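Metal-independent carbonic anhydrase (Nostoc sp. PCC 7120 = FACHB-418, PDB 7C5W) catalyses the hydration of carbon dioxide to bicarbonate without a metal cofactor, working as a homotetramer built as a dimer of dimers. Local coordinates at residues R22-Q33 with I126-T135; T149-F157 with I167-P175. All blocks are in the same frame, centred on the assembly; numbering follows the deposited sequence.

Interaction 1. Residues R22-Q33 with I126-T135; sequences RAITESEVLAAQ and IFITGNTATT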
loop_
_atom_site.group_PDB
_atom_site.type_symbol
_atom_site.label_atom_id
_atom_site.label_comp_id
_atom_site.label_asym_id
_atom_site.label_seq_id
_atom_site.Cartn_x
_atom_site.Cartn_y
_atom_site.Cartn_z
ATOM N N ARG A 22 -2.154 2.687 -9.533
ATOM C CA ARG A 22 -2.881 3.104 -8.310
ATOM C C ARG A 22 -1.994 3.972 -7.409
ATOM O O ARG A 22 -2.496 4.472 -6.390
ATOM C CB ARG A 22 -3.302 1.866 -7.529
ATOM C CG ARG A 22 -4.158 0.921 -8.347
ATOM C CD ARG A 22 -5.063 0.145 -7.434
ATOM N NE ARG A 22 -6.450 0.369 -7.787
ATOM C CZ ARG A 22 -7.364 0.847 -6.969
ATOM N NH1 ARG A 22 -7.074 1.168 -5.723
ATOM N NH2 ARG A 22 -8.591 0.978 -7.404
ATOM N N ALA A 23 -0.720 4.121 -7.755
ATOM C CA ALA A 23 0.248 4.933 -6.992
ATOM C C ALA A 23 -0.045 6.412 -7.248
ATOM O O ALA A 23 -0.521 6.735 -8.330
ATOM C CB ALA A 23 1.664 4.574 -7.391
ATOM N N ILE A 24 0.264 7.264 -6.276
ATOM C CA ILE A 24 0.212 8.744 -6.408
ATOM C C ILE A 24 1.610 9.244 -6.786
ATOM O O ILE A 24 2.601 8.746 -6.210
ATOM C CB ILE A 24 -0.304 9.371 -5.093
ATOM C CG1 ILE A 24 -1.733 8.922 -4.778
ATOM C CG2 ILE A 24 -0.184 10.888 -5.134
ATOM C CD1 ILE A 24 -2.212 9.270 -3.384
ATOM N N THR A 25 1.679 10.204 -7.707
ATOM C CA THR A 25 2.908 10.959 -8.072
ATOM C C THR A 25 2.926 12.285 -7.311
ATOM O O THR A 25 1.847 12.740 -6.887
ATOM C CB THR A 25 2.961 11.277 -9.572
ATOM O OG1 THR A 25 1.966 12.280 -9.797
ATOM C CG2 THR A 25 2.718 10.067 -10.450
ATOM N N GLU A 26 4.108 12.884 -7.194
ATOM C CA GLU A 26 4.324 14.213 -6.578
ATOM C C GLU A 26 3.374 15.233 -7.216
ATOM O O GLU A 26 2.759 16.006 -6.464
ATOM C CB GLU A 26 5.788 14.624 -6.731
ATOM C CG GLU A 26 6.114 15.943 -6.057
ATOM C CD GLU A 26 7.599 16.241 -5.970
ATOM O OE1 GLU A 26 7.981 17.076 -5.111
ATOM O OE2 GLU A 26 8.370 15.624 -6.753
ATOM N N SER A 27 3.262 15.235 -8.547
ATOM C CA SER A 27 2.509 16.260 -9.315
ATOM C C SER A 27 1.005 16.140 -9.014
ATOM O O SER A 27 0.347 17.188 -8.893
ATOM C CB SER A 27 2.811 16.179 -10.797
ATOM O OG SER A 27 2.131 15.087 -11.395
ATOM N N GLU A 28 0.484 14.918 -8.896
ATOM C CA GLU A 28 -0.905 14.634 -8.449
ATOM C C GLU A 28 -1.158 15.233 -7.055
ATOM O O GLU A 28 -2.260 15.763 -6.832
ATOM C CB GLU A 28 -1.156 13.127 -8.413
ATOM C CG GLU A 28 -1.444 12.514 -9.773
ATOM C CD GLU A 28 -1.592 11.000 -9.745
ATOM O OE1 GLU A 28 -0.980 10.359 -8.870
ATOM O OE2 GLU A 28 -2.317 10.458 -10.591
ATOM N N VAL A 29 -0.191 15.138 -6.139
ATOM C CA VAL A 29 -0.335 15.659 -4.749
ATOM C C VAL A 29 -0.410 17.187 -4.810
ATOM O O VAL A 29 -1.313 17.762 -4.173
ATOM C CB VAL A 29 0.812 15.201 -3.830
ATOM C CG1 VAL A 29 0.748 15.894 -2.478
ATOM C CG2 VAL A 29 0.824 13.695 -3.653
ATOM N N LEU A 30 0.515 17.824 -5.532
ATOM C CA LEU A 30 0.584 19.305 -5.630
ATOM C C LEU A 30 -0.714 19.808 -6.271
ATOM O O LEU A 30 -1.286 20.794 -5.767
ATOM C CB LEU A 30 1.824 19.719 -6.426
ATOM C CG LEU A 30 3.161 19.340 -5.786
ATOM C CD1 LEU A 30 4.330 19.923 -6.580
ATOM C CD2 LEU A 30 3.229 19.794 -4.332
ATOM N N ALA A 31 -1.184 19.121 -7.309
ATOM C CA ALA A 31 -2.449 19.436 -8.010
ATOM C C ALA A 31 -3.621 19.383 -7.018
ATOM O O ALA A 31 -4.365 20.374 -6.956
ATOM C CB ALA A 31 -2.658 18.495 -9.172
ATOM N N ALA A 32 -3.770 18.289 -6.264
ATOM C CA ALA A 32 -4.861 18.100 -5.279
ATOM C C ALA A 32 -4.793 19.181 -4.184
ATOM O O ALA A 32 -5.859 19.682 -3.800
ATOM C CB ALA A 32 -4.820 16.705 -4.707
ATOM N N GLN A 33 -3.596 19.539 -3.704
ATOM C CA GLN A 33 -3.400 20.657 -2.743
ATOM C C GLN A 33 -4.007 21.931 -3.346
ATOM O O GLN A 33 -4.813 22.577 -2.654
ATOM C CB GLN A 33 -1.922 20.883 -2.405
ATOM C CG GLN A 33 -1.291 19.805 -1.527
ATOM C CD GLN A 33 0.063 20.239 -1.015
ATOM O OE1 GLN A 33 0.918 20.693 -1.778
ATOM N NE2 GLN A 33 0.259 20.153 0.292
ATOM N N ILE A 126 6.729 15.821 2.150
ATOM C CA ILE A 126 5.718 14.962 1.469
ATOM C C ILE A 126 6.130 13.503 1.680
ATOM O O ILE A 126 7.323 13.193 1.516
ATOM C CB ILE A 126 5.619 15.328 -0.026
ATOM C CG1 ILE A 126 5.261 16.800 -0.220
ATOM C CG2 ILE A 126 4.656 14.409 -0.770
ATOM C CD1 ILE A 126 5.121 17.208 -1.669
ATOM N N PHE A 127 5.186 12.637 2.037
ATOM C CA PHE A 127 5.434 11.177 2.173
ATOM C C PHE A 127 4.411 10.452 1.298
ATOM O O PHE A 127 3.206 10.509 1.566
ATOM C CB PHE A 127 5.447 10.772 3.649
ATOM C CG PHE A 127 6.189 9.496 3.955
ATOM C CD1 PHE A 127 5.794 8.290 3.392
ATOM C CD2 PHE A 127 7.261 9.489 4.833
ATOM C CE1 PHE A 127 6.453 7.111 3.708
ATOM C CE2 PHE A 127 7.933 8.314 5.128
ATOM C CZ PHE A 127 7.529 7.126 4.569
ATOM N N ILE A 128 4.889 9.847 0.214
ATOM C CA ILE A 128 4.068 8.973 -0.662
ATOM C C ILE A 128 4.310 7.533 -0.224
ATOM O O ILE A 128 5.445 7.047 -0.387
ATOM C CB ILE A 128 4.405 9.222 -2.140
ATOM C CG1 ILE A 128 4.170 10.685 -2.515
ATOM C CG2 ILE A 128 3.633 8.275 -3.043
ATOM C CD1 ILE A 128 4.633 11.024 -3.912
ATOM N N THR A 129 3.277 6.917 0.347
ATOM C CA THR A 129 3.261 5.527 0.875
ATOM C C THR A 129 2.607 4.591 -0.137
ATOM O O THR A 129 2.096 3.550 0.295
ATOM C CB THR A 129 2.439 5.447 2.166
ATOM O OG1 THR A 129 1.084 5.738 1.823
ATOM C CG2 THR A 129 2.900 6.419 3.224
ATOM N N GLY A 130 2.577 4.982 -1.413
ATOM C CA GLY A 130 2.023 4.178 -2.523
ATOM C C GLY A 130 0.647 4.659 -2.958
ATOM O O GLY A 130 0.559 5.599 -3.771
ATOM N N ASN A 131 -0.399 4.036 -2.423
ATOM C CA ASN A 131 -1.807 4.365 -2.744
ATOM C C ASN A 131 -2.213 5.701 -2.096
ATOM O O ASN A 131 -3.213 6.312 -2.551
ATOM C CB ASN A 131 -2.725 3.240 -2.286
ATOM C CG ASN A 131 -3.897 3.091 -3.221
ATOM O OD1 ASN A 131 -5.009 3.490 -2.880
ATOM N ND2 ASN A 131 -3.637 2.555 -4.408
ATOM N N THR A 132 -1.508 6.125 -1.046
ATOM C CA THR A 132 -1.797 7.382 -0.314
ATOM C C THR A 132 -0.551 8.260 -0.319
ATOM O O THR A 132 0.533 7.774 -0.689
ATOM C CB THR A 132 -2.289 7.129 1.116
ATOM O OG1 THR A 132 -1.164 6.812 1.932
ATOM C CG2 THR A 132 -3.317 6.024 1.202
ATOM N N ALA A 133 -0.732 9.518 0.065
ATOM C CA ALA A 133 0.319 10.553 0.138
ATOM C C ALA A 133 -0.076 11.563 1.220
ATOM O O ALA A 133 -1.227 12.039 1.204
ATOM C CB ALA A 133 0.492 11.196 -1.217
ATOM N N THR A 134 0.835 11.826 2.155
ATOM C CA THR A 134 0.653 12.794 3.260
ATOM C C THR A 134 1.518 14.017 2.953
ATOM O O THR A 134 2.640 13.825 2.468
ATOM C CB THR A 134 0.967 12.122 4.599
ATOM O OG1 THR A 134 0.263 10.885 4.621
ATOM C CG2 THR A 134 0.559 12.943 5.799
ATOM N N THR A 135 0.986 15.222 3.167
ATOM C CA THR A 135 1.741 16.502 3.096
ATOM C C THR A 135 1.645 17.179 4.462
ATOM O O THR A 135 0.602 17.028 5.117
ATOM C CB THR A 135 1.224 17.429 1.988
ATOM O OG1 THR A 135 -0.056 17.959 2.355
ATOM C CG2 THR A 135 1.141 16.732 0.647
#

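Interaction 2. Residues T149-F157 with I167-P175; sequences TTVDKTWQF and IITHHSSLP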
loop_
_atom_site.group_PDB
_atom_site.type_symbol
_atom_site.label_atom_id
_atom_site.label_comp_id
_atom_site.label_asym_id
_atom_site.label_seq_id
_atom_site.Cartn_x
_atom_site.Cartn_y
_atom_site.Cartn_z
ATOM N N THR A 149 -4.174 34.673 7.079
ATOM C CA THR A 149 -4.284 33.620 8.119
ATOM C C THR A 149 -3.347 32.475 7.733
ATOM O O THR A 149 -3.576 31.848 6.686
ATOM C CB THR A 149 -5.724 33.115 8.259
ATOM O OG1 THR A 149 -6.575 34.221 8.564
ATOM C CG2 THR A 149 -5.862 32.053 9.327
ATOM N N THR A 150 -2.311 32.249 8.534
ATOM C CA THR A 150 -1.338 31.145 8.361
ATOM C C THR A 150 -1.775 29.982 9.259
ATOM O O THR A 150 -2.025 30.218 10.454
ATOM C CB THR A 150 0.091 31.649 8.614
ATOM O OG1 THR A 150 0.383 32.593 7.585
ATOM C CG2 THR A 150 1.139 30.560 8.576
ATOM N N VAL A 151 -1.884 28.779 8.685
ATOM C CA VAL A 151 -2.177 27.525 9.438
ATOM C C VAL A 151 -1.031 26.530 9.225
ATOM O O VAL A 151 -0.370 26.586 8.163
ATOM C CB VAL A 151 -3.526 26.924 8.996
ATOM C CG1 VAL A 151 -4.691 27.830 9.365
ATOM C CG2 VAL A 151 -3.549 26.607 7.511
ATOM N N ASP A 152 -0.816 25.659 10.205
ATOM C CA ASP A 152 -0.016 24.416 10.073
ATOM C C ASP A 152 -0.967 23.301 9.630
ATOM O O ASP A 152 -1.880 22.992 10.425
ATOM C CB ASP A 152 0.638 24.059 11.404
ATOM C CG ASP A 152 1.431 25.196 12.031
ATOM O OD1 ASP A 152 2.041 25.984 11.267
ATOM O OD2 ASP A 152 1.464 25.258 13.282
ATOM N N LYS A 153 -0.779 22.731 8.428
ATOM C CA LYS A 153 -1.756 21.792 7.815
ATOM C C LYS A 153 -1.115 20.459 7.418
ATOM O O LYS A 153 -0.114 20.466 6.658
ATOM C CB LYS A 153 -2.407 22.387 6.567
ATOM C CG LYS A 153 -3.710 21.697 6.175
ATOM C CD LYS A 153 -4.430 22.361 5.050
ATOM C CE LYS A 153 -4.925 23.751 5.386
ATOM N NZ LYS A 153 -6.119 23.711 6.263
ATOM N N THR A 154 -1.748 19.360 7.850
ATOM C CA THR A 154 -1.489 17.977 7.377
ATOM C C THR A 154 -2.677 17.487 6.544
ATOM O O THR A 154 -3.791 17.543 7.063
ATOM C CB THR A 154 -1.241 17.032 8.552
ATOM O OG1 THR A 154 -0.109 17.560 9.234
ATOM C CG2 THR A 154 -0.995 15.603 8.123
ATOM N N TRP A 155 -2.434 17.050 5.303
ATOM C CA TRP A 155 -3.411 16.339 4.428
ATOM C C TRP A 155 -2.953 14.894 4.204
ATOM O O TRP A 155 -1.728 14.663 4.122
ATOM C CB TRP A 155 -3.532 17.015 3.065
ATOM C CG TRP A 155 -4.500 18.149 2.984
ATOM C CD1 TRP A 155 -5.813 18.147 3.344
ATOM C CD2 TRP A 155 -4.235 19.442 2.421
ATOM N NE1 TRP A 155 -6.376 19.362 3.065
ATOM C CE2 TRP A 155 -5.435 20.176 2.501
ATOM C CE3 TRP A 155 -3.105 20.047 1.858
ATOM C CZ2 TRP A 155 -5.531 21.492 2.053
ATOM C CZ3 TRP A 155 -3.205 21.345 1.410
ATOM C CH2 TRP A 155 -4.402 22.055 1.507
ATOM N N GLN A 156 -3.892 13.964 4.050
ATOM C CA GLN A 156 -3.599 12.627 3.468
ATOM C C GLN A 156 -4.561 12.393 2.303
ATOM O O GLN A 156 -5.762 12.516 2.512
ATOM C CB GLN A 156 -3.711 11.518 4.511
ATOM C CG GLN A 156 -3.194 10.172 4.016
ATOM C CD GLN A 156 -3.342 9.078 5.047
ATOM O OE1 GLN A 156 -2.957 7.933 4.831
ATOM N NE2 GLN A 156 -3.914 9.413 6.185
ATOM N N PHE A 157 -4.024 12.118 1.119
ATOM C CA PHE A 157 -4.797 11.830 -0.108
ATOM C C PHE A 157 -4.786 10.326 -0.372
ATOM O O PHE A 157 -3.709 9.705 -0.291
ATOM C CB PHE A 157 -4.214 12.606 -1.285
ATOM C CG PHE A 157 -4.278 14.100 -1.095
ATOM C CD1 PHE A 157 -5.440 14.802 -1.385
ATOM C CD2 PHE A 157 -3.189 14.794 -0.588
ATOM C CE1 PHE A 157 -5.500 16.175 -1.194
ATOM C CE2 PHE A 157 -3.250 16.166 -0.406
ATOM C CZ PHE A 157 -4.406 16.852 -0.704
ATOM N N ILE A 167 -9.246 13.416 0.035
ATOM C CA ILE A 167 -8.808 13.714 1.426
ATOM C C ILE A 167 -9.506 12.744 2.386
ATOM O O ILE A 167 -10.752 12.749 2.462
ATOM C CB ILE A 167 -9.097 15.184 1.781
ATOM C CG1 ILE A 167 -8.302 16.142 0.887
ATOM C CG2 ILE A 167 -8.856 15.441 3.255
ATOM C CD1 ILE A 167 -8.887 17.537 0.818
ATOM N N ILE A 168 -8.709 11.943 3.092
ATOM C CA ILE A 168 -9.162 11.020 4.171
ATOM C C ILE A 168 -8.613 11.517 5.510
ATOM O O ILE A 168 -9.088 11.032 6.560
ATOM C CB ILE A 168 -8.711 9.581 3.859
ATOM C CG1 ILE A 168 -7.186 9.478 3.730
ATOM C CG2 ILE A 168 -9.429 9.077 2.616
ATOM C CD1 ILE A 168 -6.651 8.057 3.730
ATOM N N THR A 169 -7.655 12.449 5.477
ATOM C CA THR A 169 -7.052 13.074 6.683
ATOM C C THR A 169 -6.790 14.560 6.411
ATOM O O THR A 169 -6.193 14.873 5.377
ATOM C CB THR A 169 -5.758 12.375 7.120
ATOM O OG1 THR A 169 -5.959 10.965 7.223
ATOM C CG2 THR A 169 -5.263 12.891 8.453
ATOM N N HIS A 170 -7.199 15.420 7.344
ATOM C CA HIS A 170 -7.102 16.895 7.274
ATOM C C HIS A 170 -7.002 17.444 8.700
ATOM O O HIS A 170 -8.033 17.575 9.360
ATOM C CB HIS A 170 -8.314 17.456 6.525
ATOM C CG HIS A 170 -8.184 18.890 6.141
ATOM N ND1 HIS A 170 -7.253 19.726 6.723
ATOM C CD2 HIS A 170 -8.875 19.642 5.259
ATOM C CE1 HIS A 170 -7.369 20.932 6.211
ATOM N NE2 HIS A 170 -8.361 20.911 5.318
ATOM N N HIS A 171 -5.786 17.712 9.164
ATOM C CA HIS A 171 -5.510 18.327 10.483
ATOM C C HIS A 171 -4.936 19.722 10.234
ATOM O O HIS A 171 -3.847 19.808 9.644
ATOM C CB HIS A 171 -4.588 17.412 11.294
ATOM C CG HIS A 171 -4.409 17.792 12.725
ATOM N ND1 HIS A 171 -4.266 16.846 13.717
ATOM C CD2 HIS A 171 -4.309 18.995 13.331
ATOM C CE1 HIS A 171 -4.082 17.452 14.875
ATOM N NE2 HIS A 171 -4.112 18.773 14.665
ATOM N N SER A 172 -5.667 20.761 10.646
ATOM C CA SER A 172 -5.289 22.193 10.519
ATOM C C SER A 172 -5.244 22.821 11.916
ATOM O O SER A 172 -6.182 22.582 12.690
ATOM C CB SER A 172 -6.256 22.911 9.615
ATOM O OG SER A 172 -5.678 24.090 9.082
ATOM N N SER A 173 -4.187 23.573 12.224
ATOM C CA SER A 173 -3.970 24.225 13.540
ATOM C C SER A 173 -3.330 25.611 13.363
ATOM O O SER A 173 -2.413 25.778 12.498
ATOM C CB SER A 173 -3.137 23.348 14.444
ATOM O OG SER A 173 -1.853 23.091 13.882
ATOM N N LEU A 174 -3.781 26.574 14.172
ATOM C CA LEU A 174 -3.136 27.904 14.284
ATOM C C LEU A 174 -1.744 27.701 14.870
ATOM O O LEU A 174 -1.567 26.894 15.779
ATOM C CB LEU A 174 -3.992 28.820 15.164
ATOM C CG LEU A 174 -5.348 29.210 14.576
ATOM C CD1 LEU A 174 -6.155 30.009 15.589
ATOM C CD2 LEU A 174 -5.181 29.990 13.280
ATOM N N PRO A 175 -0.714 28.400 14.348
ATOM C CA PRO A 175 0.632 28.297 14.910
ATOM C C PRO A 175 0.620 28.603 16.417
ATOM O O PRO A 175 0.028 29.592 16.807
ATOM C CB PRO A 175 1.426 29.341 14.104
ATOM C CG PRO A 175 0.660 29.465 12.790
ATOM C CD PRO A 175 -0.790 29.297 13.185
#

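Interaction 1. Residues R22-Q33 with I126-T135
I24 and G130 join the loop before helix 26-50 to the turn of the beta hairpin formed by strands 116-128 and 132-143. This is helix-on-sheet packing in an alpha+beta fold. The backbone N of I24 donates to G130 O at 3.0 Å, with an N-H...O angle of 158°. The side chain of I24 then lies over the chain as it leaves the turn. Its CB stands 4.1 Å from G130 O. CG1, anti to the carbonyl carbon (chi1 -63°), moves on to N131 O at 3.7 Å. CD1 comes closer to the same oxygen, 3.2 Å from N131 O, and also meets the CA of T132 and the methyl of A133. I24 CG2, the other branch, touches A133 CB at 4.0 Å. With an alanine here, CG1, CG2 and CD1 would be gone, which would probably open a gap over the N131-T132 backbone and leave A133 CB less covered. T25 and E28 start the helix with a capping box. One turn further on, V29 bridges A133 and T135 with its two methyls. Its CG2 rests on A133 CB at 3.5 Å. Its CG1, anti to the backbone N, reaches T135 CG2 at 3.3 Å, a tight carbon contact. On the other strand of the hairpin, I128 places CG2 against I24 O, and strand 126-128 pairs in parallel with a strand of the second subunit. R22 runs alongside N131, its guanidinium plane nearly parallel to that of the N131 amide. Its tip, however, forms a salt bridge with D161. Farther along the helix, Q33 and T135 approach from opposite directions. Q33 OE1 is held by N123, while Q33 NE2 makes a weak 3.0 Å bond to T135 OG1, bent to 122°.

Interaction 2. Residues T149-F157 with I167-P175
W155 and H170 are a non-hydrogen-bonded pair in the antiparallel hairpin of strands 148-159 and 165-173. Their side chains lie side by side and point the same way. The contact is edge-to-face: the indole edge meets the imidazole face, with ring planes at 56° and centroids 4.2 Å apart. W155 NE1 sits over the centre of the H170 ring. F157 CZ lies over one face of the indole and K153 CD over the opposite face, both displaced toward the rim. Bends at chi3 and chi4 (-65° and -75°) turn the end of K153 across the sheet. Its NZ thus lies at the edge of the H170 ring, in plane, and donates to S172 OG at 2.9 Å. F157 lies alongside I167, with CE1 3.5 Å from I167 CG1. The other face carries Q156 and T169. The extended Q156 chain crosses T169 and gives a weak 2.8 Å bond from NE2 to T169 OG1; its stronger partner is T134 of the third subunit. A classic beta bulge sets both I168 and T169 opposite Q156. T154, H171 and S173 turn their polar ends to the same third subunit. S172 OG thus takes a bond from K153 NZ and shares one with T79, a hydrogencarbonate-binding residue; the lysine amine would probably polarise this hydroxyl, next to the site.

Interactions 1 and 2 share one sheet, with centres about 15 Å apart. Strands 132-143 and 148-159 are neighbours and are stitched by backbone bonds: A133 O to F157 N at 2.8 Å and T135 N to W155 O at 2.9 Å. Helix 26-50 spans both contacts. A32 packs on F157 and Q33 on W155, while W36 meets both rings of the W155-H170 pair. Interaction 1 lies away from the hydrogencarbonate site. Interaction 2 reaches it: the S172 side chain is about 3 Å from that of T79 and about 6 Å from that of Y97. Both contacts also touch the third subunit, where T134 and Q156 pair across the interface.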